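Local coordinates for protein amidase, hydantoinase/carbamoylase family (Paraburkholderia phymatum, PDB 6C0D) that probably hydrolyses N-carbamoyl-L-amino acids as a zinc-dependent, homodimeric amidase of the peptidase M20 family, at residues R20-L25 with Q400-G405; G97-A102 with I394-E399. All coordinates share one frame; numbering follows the deposited sequence.

Interaction 1: R20-L25 with Q400-G405; sequences RLLDDL and QHIVLG
Three leucines on helix 18-30 reach I402 and V403 of helix 399-419 by different torsions. In L21 the CG stands opposite the backbone N (chi1 171°), whereas in L22 and L25 it lies beside the N and opposite the carbonyl carbon; the three together present four methyls to I402 and V403. On the other helix, I402 keeps CG1 beside its own N (chi1 -61°), which leaves the short branch CG2 to face the leucines.

That single methyl is the common meeting point. L25 CD1 touches I402 CG2 at 3.6 Å, the closest approach between the two segments, and L22 CD2 comes to the same CG2 at 4.2 Å, both leucine side chains running obliquely to the isoleucine. The other branch of L22 is used separately: its CD1 meets V403 CG2 at 3.9 Å, with the two side chains at about a right angle, so that L22 straddles both partners. L21 sends CD2 towards the backbone between them, 4.1 Å from I402 O and 4.2 Å from V403 CA. Dispersion and the burial of methyls therefore carry the contact.

The helices are not tightly apposed. Their local axes pass 10.6 Å apart at 112° between N-to-C directions, and the two segments bury 209 Å² between them. The 20-25 turn also rests on helix 102-117, through L21 on E110 and L25 on I106, while R20 forms salt bridges with E110 and E117, and D24 with R113 and, on helix 45-60, R57. The first and last helices of the chain meet here, in a way consistent with the helical layers around the central sheet of the zinc-binding domain of M20 enzymes.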
ATOM      1  N   ARG A  20      10.338 -38.780 -28.439  1.00 25.36           N
ATOM      2  CA  ARG A  20      11.182 -38.987 -27.268  1.00 26.04           C
ATOM      3  C   ARG A  20      11.340 -37.695 -26.469  1.00 25.54           C
ATOM      4  O   ARG A  20      11.303 -37.707 -25.231  1.00 23.58           O
ATOM      5  CB  ARG A  20      12.549 -39.520 -27.726  1.00 25.87           C
ATOM      6  CG  ARG A  20      13.531 -39.882 -26.619  1.00 24.79           C
ATOM      7  CD  ARG A  20      14.759 -40.588 -27.212  1.00 26.13           C
ATOM      8  NE  ARG A  20      15.493 -39.715 -28.136  1.00 22.40           N
ATOM      9  CZ  ARG A  20      16.482 -40.125 -28.929  1.00 28.69           C
ATOM     10  NH1 ARG A  20      16.865 -41.398 -28.916  1.00 28.34           N
ATOM     11  NH2 ARG A  20      17.097 -39.262 -29.732  1.00 23.08           N
ATOM     12  N   LEU A  21      11.541 -36.574 -27.167  1.00 20.34           N
ATOM     13  CA  LEU A  21      11.663 -35.273 -26.506  1.00 21.75           C
ATOM     14  C   LEU A  21      10.421 -34.944 -25.681  1.00 25.75           C
ATOM     15  O   LEU A  21      10.517 -34.630 -24.487  1.00 22.21           O
ATOM     16  CB  LEU A  21      11.886 -34.187 -27.552  1.00 18.98           C
ATOM     17  CG  LEU A  21      11.818 -32.756 -27.034  1.00 20.97           C
ATOM     18  CD1 LEU A  21      13.088 -32.454 -26.231  1.00 20.72           C
ATOM     19  CD2 LEU A  21      11.647 -31.796 -28.209  1.00 21.96           C
ATOM     20  N   LEU A  22       9.244 -34.990 -26.312  1.00 21.82           N
ATOM     21  CA  LEU A  22       8.007 -34.657 -25.608  1.00 21.29           C
ATOM     22  C   LEU A  22       7.712 -35.650 -24.487  1.00 26.79           C
ATOM     23  O   LEU A  22       7.208 -35.262 -23.424  1.00 28.34           O
ATOM     24  CB  LEU A  22       6.839 -34.596 -26.602  1.00 23.36           C
ATOM     25  CG  LEU A  22       6.988 -33.365 -27.502  1.00 34.53           C
ATOM     26  CD1 LEU A  22       6.106 -33.464 -28.752  1.00 38.99           C
ATOM     27  CD2 LEU A  22       6.668 -32.119 -26.705  1.00 35.95           C
ATOM     28  N   ASP A  23       7.998 -36.941 -24.705  1.00 24.33           N
ATOM     29  CA  ASP A  23       7.760 -37.938 -23.652  1.00 30.30           C
ATOM     30  C   ASP A  23       8.559 -37.601 -22.397  1.00 27.61           C
ATOM     31  O   ASP A  23       8.039 -37.678 -21.277  1.00 27.53           O
ATOM     32  CB  ASP A  23       8.130 -39.349 -24.134  1.00 30.19           C
ATOM     33  CG  ASP A  23       7.138 -39.927 -25.152  1.00 47.74           C
ATOM     34  OD1 ASP A  23       6.091 -39.296 -25.434  1.00 44.76           O
ATOM     35  OD2 ASP A  23       7.418 -41.035 -25.672  1.00 40.03           O
ATOM     36  N   ASP A  24       9.839 -37.242 -22.565  1.00 27.65           N
ATOM     37  CA  ASP A  24      10.666 -36.881 -21.410  1.00 24.43           C
ATOM     38  C   ASP A  24      10.170 -35.597 -20.742  1.00 26.43           C
ATOM     39  O   ASP A  24      10.166 -35.500 -19.510  1.00 27.82           O
ATOM     40  CB  ASP A  24      12.130 -36.721 -21.811  1.00 21.22           C
ATOM     41  CG  ASP A  24      12.872 -38.053 -21.914  1.00 25.53           C
ATOM     42  OD1 ASP A  24      12.377 -39.079 -21.390  1.00 30.60           O
ATOM     43  OD2 ASP A  24      13.964 -38.062 -22.505  1.00 28.01           O
ATOM     44  N   LEU A  25       9.766 -34.592 -21.528  1.00 21.75           N
ATOM     45  CA  LEU A  25       9.219 -33.381 -20.919  1.00 23.77           C
ATOM     46  C   LEU A  25       7.981 -33.692 -20.093  1.00 27.08           C
ATOM     47  O   LEU A  25       7.796 -33.135 -19.003  1.00 27.97           O
ATOM     48  CB  LEU A  25       8.887 -32.333 -21.985  1.00 21.42           C
ATOM     49  CG  LEU A  25      10.099 -31.508 -22.407  1.00 27.17           C
ATOM     50  CD1 LEU A  25       9.705 -30.670 -23.596  1.00 29.28           C
ATOM     51  CD2 LEU A  25      10.586 -30.624 -21.256  1.00 25.40           C
ATOM     52  N   GLN A 400       4.466 -28.163 -31.293  1.00 27.37           N
ATOM     53  CA  GLN A 400       5.284 -27.963 -32.489  0.61 24.60           C
ATOM     54  C   GLN A 400       6.342 -26.886 -32.278  1.00 25.27           C
ATOM     55  O   GLN A 400       7.394 -26.910 -32.928  1.00 19.90           O
ATOM     56  CB  GLN A 400       4.390 -27.616 -33.684  0.61 24.34           C
ATOM     57  CG  GLN A 400       3.468 -26.428 -33.429  0.61 28.48           C
ATOM     58  CD  GLN A 400       2.795 -25.939 -34.690  0.61 39.42           C
ATOM     59  OE1 GLN A 400       3.436 -25.336 -35.546  0.61 30.48           O
ATOM     60  NE2 GLN A 400       1.497 -26.206 -34.817  0.61 45.75           N
ATOM     61  N   HIS A 401       6.094 -25.926 -31.385  1.00 19.74           N
ATOM     62  CA  HIS A 401       7.137 -24.935 -31.124  1.00 18.32           C
ATOM     63  C   HIS A 401       8.186 -25.448 -30.136  1.00 17.63           C
ATOM     64  O   HIS A 401       9.360 -25.054 -30.220  1.00 19.07           O
ATOM     65  CB  HIS A 401       6.504 -23.630 -30.630  1.00 23.42           C
ATOM     66  CG  HIS A 401       5.551 -23.032 -31.621  1.00 26.26           C
ATOM     67  ND1 HIS A 401       4.574 -22.121 -31.275  1.00 25.99           N
ATOM     68  CD2 HIS A 401       5.420 -23.237 -32.954  1.00 22.46           C
ATOM     69  CE1 HIS A 401       3.871 -21.803 -32.350  1.00 26.29           C
ATOM     70  NE2 HIS A 401       4.373 -22.456 -33.387  1.00 24.12           N
ATOM     71  N   ILE A 402       7.787 -26.326 -29.209  1.00 22.08           N
ATOM     72  CA  ILE A 402       8.784 -27.014 -28.379  1.00 17.39           C
ATOM     73  C   ILE A 402       9.727 -27.835 -29.258  1.00 17.58           C
ATOM     74  O   ILE A 402      10.952 -27.823 -29.075  1.00 18.08           O
ATOM     75  CB  ILE A 402       8.082 -27.907 -27.337  1.00 19.42           C
ATOM     76  CG1 ILE A 402       7.212 -27.067 -26.398  1.00 22.37           C
ATOM     77  CG2 ILE A 402       9.132 -28.756 -26.564  1.00 19.94           C
ATOM     78  CD1 ILE A 402       6.275 -27.903 -25.495  1.00 25.13           C
ATOM     79  N   VAL A 403       9.161 -28.561 -30.223  1.00 19.72           N
ATOM     80  CA  VAL A 403       9.956 -29.371 -31.142  1.00 19.27           C
ATOM     81  C   VAL A 403      10.866 -28.492 -31.989  1.00 18.21           C
ATOM     82  O   VAL A 403      12.055 -28.782 -32.153  1.00 18.12           O
ATOM     83  CB  VAL A 403       9.029 -30.231 -32.024  1.00 21.91           C
ATOM     84  CG1 VAL A 403       9.820 -30.882 -33.178  1.00 22.41           C
ATOM     85  CG2 VAL A 403       8.342 -31.288 -31.162  1.00 19.79           C
ATOM     86  N   LEU A 404      10.321 -27.417 -32.572  1.00 17.34           N
ATOM     87  CA  LEU A 404      11.163 -26.544 -33.404  1.00 14.83           C
ATOM     88  C   LEU A 404      12.327 -25.952 -32.608  1.00 19.32           C
ATOM     89  O   LEU A 404      13.469 -25.903 -33.095  1.00 15.02           O
ATOM     90  CB  LEU A 404      10.320 -25.421 -34.019  1.00 15.72           C
ATOM     91  CG  LEU A 404      11.109 -24.381 -34.823  1.00 16.31           C
ATOM     92  CD1 LEU A 404      11.822 -25.041 -36.022  1.00 19.97           C
ATOM     93  CD2 LEU A 404      10.222 -23.216 -35.296  1.00 17.48           C
ATOM     94  N   GLY A 405      12.065 -25.503 -31.380  1.00 16.82           N
ATOM     95  CA  GLY A 405      13.147 -24.987 -30.547  1.00 14.83           C
ATOM     96  C   GLY A 405      14.268 -25.998 -30.380  1.00 15.66           C
ATOM     97  O   GLY A 405      15.454 -25.649 -30.426  1.00 14.76           O
TER

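Interaction 2: G97-A102 with I394-E399; sequences GWLDGA and IEDTAE. With ZN (zinc ion), chain B.
E395 OE1 is gripped by two successive backbone amides, L99 N at 3.0 Å and D100 N at 2.9 Å. The first donor arrives nearly along the C-O axis; the second comes from the syn side, 34° out of the carboxylate plane. The chain of E395 is extended beyond CG and lays its carboxylate against the bend of the 97-102 loop, with CD 3.6 Å from G97 CA. Its second oxygen, OE2, accepts a hydrogen bond from a water that in turn accepts one from G97 N.

This loop carries a zinc ligand of the M20 active site: D100 OD1 binds the zinc ion at 2.2 Å, beside H89, H196 and two waters. E395 is thus a second-shell residue, fixing the backbone of a first-shell one. D100 OD2 and E395 OE2 lie 4.5 Å apart, and a water that donates to both probably eases the repulsion of like charges.

Further along, W98 NE1 donates to D396 OD1 at 2.9 Å. The acceptor lies almost in the indole plane, yet the indole N-H meets OD1 from above the carboxylate plane; T397 N reaches the same oxygen from the opposite face. L99 CD2 sits over one face of the indole, while L99 CD1 packs against T397 CB at 3.6 Å. T397 OG1 is itself hydrogen-bonded to P384 O.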
ATOM      1  N   GLY A  97       5.693 -23.384 -13.707  1.00 45.29           N
ATOM      2  CA  GLY A  97       5.128 -23.991 -14.892  1.00 45.07           C
ATOM      3  C   GLY A  97       5.960 -25.184 -15.354  1.00 43.81           C
ATOM      4  O   GLY A  97       7.057 -25.444 -14.862  1.00 45.28           O
ATOM      5  N   TRP A  98       5.418 -25.919 -16.329  1.00 33.46           N
ATOM      6  CA  TRP A  98       6.035 -27.197 -16.665  1.00 30.94           C
ATOM      7  C   TRP A  98       7.215 -27.059 -17.611  1.00 29.86           C
ATOM      8  O   TRP A  98       7.931 -28.043 -17.833  1.00 33.61           O
ATOM      9  CB  TRP A  98       4.993 -28.160 -17.244  1.00 33.43           C
ATOM     10  CG  TRP A  98       4.577 -27.947 -18.678  1.00 33.04           C
ATOM     11  CD1 TRP A  98       3.845 -26.901 -19.189  1.00 35.46           C
ATOM     12  CD2 TRP A  98       4.799 -28.852 -19.773  1.00 33.19           C
ATOM     13  NE1 TRP A  98       3.628 -27.092 -20.542  1.00 34.25           N
ATOM     14  CE2 TRP A  98       4.212 -28.277 -20.922  1.00 33.82           C
ATOM     15  CE3 TRP A  98       5.465 -30.083 -19.895  1.00 32.29           C
ATOM     16  CZ2 TRP A  98       4.255 -28.900 -22.174  1.00 33.20           C
ATOM     17  CZ3 TRP A  98       5.505 -30.701 -21.133  1.00 31.74           C
ATOM     18  CH2 TRP A  98       4.902 -30.107 -22.260  1.00 34.85           C
ATOM     19  N   LEU A  99       7.454 -25.871 -18.164  1.00 29.75           N
ATOM     20  CA  LEU A  99       8.553 -25.705 -19.103  1.00 27.14           C
ATOM     21  C   LEU A  99       9.651 -24.768 -18.624  1.00 28.20           C
ATOM     22  O   LEU A  99      10.748 -24.812 -19.182  1.00 25.83           O
ATOM     23  CB  LEU A  99       8.025 -25.210 -20.458  1.00 30.12           C
ATOM     24  CG  LEU A  99       7.014 -26.144 -21.130  1.00 32.46           C
ATOM     25  CD1 LEU A  99       6.388 -25.469 -22.346  1.00 32.76           C
ATOM     26  CD2 LEU A  99       7.681 -27.460 -21.528  1.00 27.57           C
ATOM     27  N   ASP A 100       9.396 -23.913 -17.633  1.00 31.26           N
ATOM     28  CA  ASP A 100      10.461 -23.050 -17.134  1.00 32.67           C
ATOM     29  C   ASP A 100      11.555 -23.910 -16.533  1.00 35.22           C
ATOM     30  O   ASP A 100      11.329 -24.618 -15.546  1.00 34.15           O
ATOM     31  CB  ASP A 100       9.931 -22.055 -16.097  1.00 35.10           C
ATOM     32  CG  ASP A 100      10.979 -20.997 -15.705  1.00 43.19           C
ATOM     33  OD1 ASP A 100      12.186 -21.325 -15.630  1.00 34.88           O
ATOM     34  OD2 ASP A 100      10.595 -19.828 -15.485  1.00 50.44           O
ATOM     35  N   GLY A 101      12.736 -23.838 -17.130  1.00 29.04           N
ATOM     36  CA  GLY A 101      13.851 -24.654 -16.702  1.00 25.50           C
ATOM     37  C   GLY A 101      13.849 -26.035 -17.319  1.00 23.92           C
ATOM     38  O   GLY A 101      14.835 -26.424 -17.950  1.00 24.11           O
ATOM     39  N   ALA A 102      12.743 -26.777 -17.165  1.00 23.92           N
ATOM     40  CA  ALA A 102      12.649 -28.128 -17.713  1.00 26.69           C
ATOM     41  C   ALA A 102      12.973 -28.162 -19.202  1.00 24.37           C
ATOM     42  O   ALA A 102      13.629 -29.093 -19.686  1.00 23.08           O
ATOM     43  CB  ALA A 102      11.246 -28.686 -17.465  1.00 26.88           C
ATOM     44  N   ILE A 394      -1.403 -20.476 -16.345  1.00 75.67           N
ATOM     45  CA  ILE A 394      -1.069 -21.720 -17.030  1.00 77.70           C
ATOM     46  C   ILE A 394      -0.011 -21.492 -18.113  1.00 77.67           C
ATOM     47  O   ILE A 394      -0.348 -21.324 -19.286  1.00 87.89           O
ATOM     48  CB  ILE A 394      -2.331 -22.369 -17.633  1.00 79.75           C
ATOM     49  N   GLU A 395       1.262 -21.483 -17.709  1.00 61.26           N
ATOM     50  CA  GLU A 395       2.370 -21.332 -18.647  1.00 63.36           C
ATOM     51  C   GLU A 395       2.413 -22.502 -19.629  1.00 60.87           C
ATOM     52  O   GLU A 395       2.242 -23.660 -19.235  1.00 56.91           O
ATOM     53  CB  GLU A 395       3.680 -21.234 -17.859  1.00 70.44           C
ATOM     54  CG  GLU A 395       4.952 -21.635 -18.592  1.00 64.80           C
ATOM     55  CD  GLU A 395       6.103 -21.906 -17.626  1.00 66.20           C
ATOM     56  OE1 GLU A 395       6.619 -23.050 -17.606  1.00 59.94           O
ATOM     57  OE2 GLU A 395       6.484 -20.978 -16.875  1.00 57.72           O
ATOM     58  N   ASP A 396       2.632 -22.204 -20.916  1.00 51.49           N
ATOM     59  CA  ASP A 396       2.569 -23.258 -21.927  1.00 41.49           C
ATOM     60  C   ASP A 396       3.158 -22.793 -23.261  1.00 50.75           C
ATOM     61  O   ASP A 396       3.265 -21.594 -23.536  1.00 43.42           O
ATOM     62  CB  ASP A 396       1.134 -23.745 -22.146  1.00 44.94           C
ATOM     63  CG  ASP A 396       1.079 -25.191 -22.616  1.00 54.95           C
ATOM     64  OD1 ASP A 396       2.152 -25.826 -22.735  1.00 47.13           O
ATOM     65  OD2 ASP A 396      -0.036 -25.694 -22.870  1.00 60.16           O
ATOM     66  N   THR A 397       3.512 -23.781 -24.092  1.00 43.01           N
ATOM     67  CA  THR A 397       4.079 -23.591 -25.426  1.00 33.25           C
ATOM     68  C   THR A 397       3.540 -24.697 -26.326  1.00 36.18           C
ATOM     69  O   THR A 397       3.502 -25.858 -25.907  1.00 39.76           O
ATOM     70  CB  THR A 397       5.612 -23.640 -25.381  1.00 34.80           C
ATOM     71  OG1 THR A 397       6.113 -22.609 -24.515  1.00 36.62           O
ATOM     72  CG2 THR A 397       6.189 -23.461 -26.775  1.00 33.65           C
ATOM     73  N   ALA A 398       3.107 -24.347 -27.544  1.00 34.51           N
ATOM     74  CA  ALA A 398       2.602 -25.361 -28.468  1.00 28.27           C
ATOM     75  C   ALA A 398       3.649 -26.445 -28.692  1.00 23.28           C
ATOM     76  O   ALA A 398       4.842 -26.150 -28.770  1.00 24.13           O
ATOM     77  CB  ALA A 398       2.226 -24.732 -29.808  1.00 36.10           C
ATOM     78  N   GLU A 399       3.199 -27.702 -28.804  1.00 28.07           N
ATOM     79  CA  GLU A 399       4.163 -28.797 -28.946  1.00 29.76           C
ATOM     80  C   GLU A 399       5.038 -28.616 -30.177  1.00 26.13           C
ATOM     81  O   GLU A 399       6.239 -28.892 -30.136  1.00 19.59           O
ATOM     82  CB  GLU A 399       3.453 -30.153 -29.010  1.00 26.37           C
ATOM     83  CG  GLU A 399       2.759 -30.528 -27.701  1.00 35.91           C
ATOM     84  CD  GLU A 399       2.479 -32.023 -27.554  1.00 38.92           C
ATOM     85  OE1 GLU A 399       2.629 -32.790 -28.531  1.00 41.50           O
ATOM     86  OE2 GLU A 399       2.116 -32.433 -26.437  1.00 45.65           O
TER
HETATM   87 ZN    ZN B 501      14.224 -20.604 -15.561  0.70 26.97          ZN
HETATM   88  O   HOH W   1       7.159 -21.355 -14.388  1.00 56.44           O
HETATM   89  O   HOH W   2       2.623 -24.995 -16.629  1.00 43.75           O
HETATM   90  O   HOH W   3       8.338 -18.430 -17.018  1.00 51.90           O
HETATM   91  O   HOH W   4      13.586 -18.979 -14.377  1.00 35.17           O
HETATM   92  O   HOH W   5      16.270 -19.674 -15.749  1.00 28.61           O

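The contacts share one side, since residues 394-399 lead directly into helix 399-419, which supplies 400-405; on the other side, helix 18-30 and the loop 97-102 are different elements, both beside helix 102-117. Interaction 1 is a buried contact of aliphatic methyls, farther from the chain's centre; interaction 2 is only partly buried, lies at the zinc site, and works through amides, carboxylates and waters. Their centres are 11 Å apart and their edges touch, I402 CD1 lying 3.5 Å from T397 O and L25 CB 3.9 Å from W98 CZ3. The apolar helix packing thus adjoins the polar loops of the metal site.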